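Side-chain contact in protein Diedel (Drosophila melanogaster, PDB 3ZZO), which acts as a secreted cytokine that damps the immune deficiency pathway, promoting survival of Sindbis virus infection and limiting intestinal stem cell proliferation after bacterial infection: residues A[65-68]-A[73-76]. Residues are numbered along the deposited sequence; the frame is centred on the assembly and turned at random.
Sequences SGDW and VRRN
A bidentate salt bridge between D67 and R74 ties the loop that leads into helix 69-75 to the last part of that helix, the one laid over the antiparallel sheet of the ferredoxin-like subdomain. The CA atoms of D67 and R74 are 9.6 Å apart, and the side chains meet at about a right angle; the long arginine chain spans most of that distance, and the charged ends alone make the contact. R74 uses its end rather than its NE side: NH1 gives a hydrogen bond to D67 OD1 at 2.8 Å, and R74 NH2 gives a matching one to D67 OD2 at 2.8 Å. Both are close to straight, with N-H...O angles of 170°. Each carboxylate oxygen accepts on its syn lone pair, and the planes of the two groups differ by only 10°, so the acid sits at the edge of the guanidinium as a nearly flat ring of paired atoms. The arginine gets there by leaving the helix with CG anti to its backbone N (chi1 -166°), then bending at chi3, which swings the guanidinium back toward the start of the helix. On the loop side, the backbone N of D67 is hydrogen-bonded to the side chain of E71 (OE1) in the first turn of the helix, which probably helps to position D67, and W68, which follows, occupies the N-cap position and pairs through its backbone with A37. On the same helix, V73 touches I81 and I83 of strand 81-89, whereas the bridge lies at the surface. The two straight bonds hold the flat groups nearly coplanar and resist rotation of either one, while at this surface position solvent probably screens part of the charge attraction.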
ATOM      1  N   SER A  65       6.013  -8.888  -1.686  1.00 10.06           N
ATOM      2  CA  SER A  65       5.051  -9.958  -1.406  1.00 10.72           C
ATOM      3  C   SER A  65       4.361  -9.760  -0.071  1.00  9.96           C
ATOM      4  O   SER A  65       4.888  -9.163   0.841  1.00 10.88           O
ATOM      5  CB  SER A  65       5.769 -11.321  -1.430  1.00 13.02           C
ATOM      6  OG  SER A  65       6.743 -11.390  -0.382  1.00 17.31           O
ATOM      7  N   GLY A  66       3.172 -10.343   0.025  1.00  9.03           N
ATOM      8  CA  GLY A  66       2.401 -10.325   1.253  1.00  8.51           C
ATOM      9  C   GLY A  66       0.922 -10.291   0.978  1.00  8.22           C
ATOM     10  O   GLY A  66       0.484 -10.528  -0.143  1.00 10.49           O
ATOM     11  N   ASP A  67       0.137  -9.953   1.991  1.00  7.75           N
ATOM     12  CA  ASP A  67      -1.322  -9.999   1.870  1.00  8.16           C
ATOM     13  C   ASP A  67      -1.984  -8.622   1.922  1.00  7.14           C
ATOM     14  O   ASP A  67      -3.126  -8.493   2.381  1.00  7.49           O
ATOM     15  CB  ASP A  67      -1.945 -11.105   2.672  1.00 11.44           C
ATOM     16  CG  ASP A  67      -1.760 -10.942   4.101  1.00 11.34           C
ATOM     17  OD1 ASP A  67      -0.752 -10.345   4.577  1.00 13.52           O
ATOM     18  OD2 ASP A  67      -2.555 -11.543   4.899  1.00 12.73           O
ATOM     19  N   TRP A  68      -1.320  -7.624   1.360  1.00  6.48           N
ATOM     20  CA  TRP A  68      -2.013  -6.416   0.907  1.00  6.49           C
ATOM     21  C   TRP A  68      -2.570  -5.628   2.095  1.00  6.30           C
ATOM     22  O   TRP A  68      -1.868  -5.447   3.093  1.00  6.12           O
ATOM     23  CB  TRP A  68      -3.056  -6.748  -0.186  1.00  7.18           C
ATOM     24  CG  TRP A  68      -2.409  -7.200  -1.458  1.00  7.68           C
ATOM     25  CD1 TRP A  68      -2.304  -8.478  -1.955  1.00  9.67           C
ATOM     26  CD2 TRP A  68      -1.811  -6.346  -2.418  1.00  7.68           C
ATOM     27  NE1 TRP A  68      -1.659  -8.435  -3.165  1.00  9.98           N
ATOM     28  CE2 TRP A  68      -1.338  -7.138  -3.469  1.00  8.23           C
ATOM     29  CE3 TRP A  68      -1.586  -4.964  -2.463  1.00  7.63           C
ATOM     30  CZ2 TRP A  68      -0.678  -6.595  -4.571  1.00  9.75           C
ATOM     31  CZ3 TRP A  68      -0.913  -4.423  -3.542  1.00  8.35           C
ATOM     32  CH2 TRP A  68      -0.453  -5.236  -4.560  1.00  9.29           C
ATOM     33  N   VAL A  73      -2.704  -3.620   7.948  1.00  5.82           N
ATOM     34  CA  VAL A  73      -3.294  -3.621   9.281  1.00  6.23           C
ATOM     35  C   VAL A  73      -2.385  -4.377  10.257  1.00  6.13           C
ATOM     36  O   VAL A  73      -2.112  -3.915  11.354  1.00  6.70           O
ATOM     37  CB  VAL A  73      -4.716  -4.225   9.269  1.00  6.28           C
ATOM     38  CG1 VAL A  73      -5.283  -4.297  10.681  1.00  7.36           C
ATOM     39  CG2 VAL A  73      -5.620  -3.401   8.369  1.00  7.03           C
ATOM     40  N   ARG A  74      -1.927  -5.562   9.837  1.00  6.00           N
ATOM     41  CA  ARG A  74      -1.132  -6.431  10.730  1.00  6.44           C
ATOM     42  C   ARG A  74       0.134  -5.741  11.185  1.00  6.12           C
ATOM     43  O   ARG A  74       0.442  -5.731  12.374  1.00  7.20           O
ATOM     44  CB  ARG A  74      -0.795  -7.718  10.000  1.00  6.30           C
ATOM     45  CG  ARG A  74      -0.278  -8.803  10.934  1.00  7.18           C
ATOM     46  CD  ARG A  74       0.155 -10.061  10.209  1.00  7.94           C
ATOM     47  NE  ARG A  74      -0.941 -10.639   9.451  1.00  7.89           N
ATOM     48  CZ  ARG A  74      -1.059 -10.678   8.143  1.00  8.22           C
ATOM     49  NH1 ARG A  74      -0.087 -10.267   7.321  1.00  8.87           N
ATOM     50  NH2 ARG A  74      -2.165 -11.164   7.617  1.00  8.79           N
ATOM     51  N   ARG A  75       0.896  -5.201  10.250  1.00  6.43           N
ATOM     52  CA  ARG A  75       2.195  -4.634  10.619  1.00  7.64           C
ATOM     53  C   ARG A  75       2.079  -3.344  11.418  1.00  7.99           C
ATOM     54  O   ARG A  75       3.026  -2.927  12.063  1.00 10.30           O
ATOM     55  CB  ARG A  75       3.094  -4.553   9.428  1.00 11.41           C
ATOM     56  CG  ARG A  75       2.771  -3.546   8.474  1.00 12.09           C
ATOM     57  CD  ARG A  75       3.627  -3.816   7.154  1.00 13.56           C
ATOM     58  NE  ARG A  75       5.048  -3.753   7.413  1.00 15.27           N
ATOM     59  CZ  ARG A  75       5.984  -4.512   6.775  1.00 17.88           C
ATOM     60  NH1 ARG A  75       5.706  -5.396   5.810  1.00 15.40           N
ATOM     61  NH2 ARG A  75       7.220  -4.377   7.145  1.00 19.29           N
ATOM     62  N   ASN A  76       0.908  -2.723  11.389  1.00  6.97           N
ATOM     63  CA  ASN A  76       0.652  -1.494  12.121  1.00  7.13           C
ATOM     64  C   ASN A  76      -0.295  -1.722  13.286  1.00  7.11           C
ATOM     65  O   ASN A  76      -1.035  -0.823  13.700  1.00  8.00           O
ATOM     66  CB  ASN A  76       0.102  -0.472  11.129  1.00  7.30           C
ATOM     67  CG  ASN A  76       1.143  -0.061  10.137  1.00  7.72           C
ATOM     68  OD1 ASN A  76       0.955  -0.181   8.888  1.00  9.14           O
ATOM     69  ND2 ASN A  76       2.261   0.414  10.614  1.00  7.35           N
TER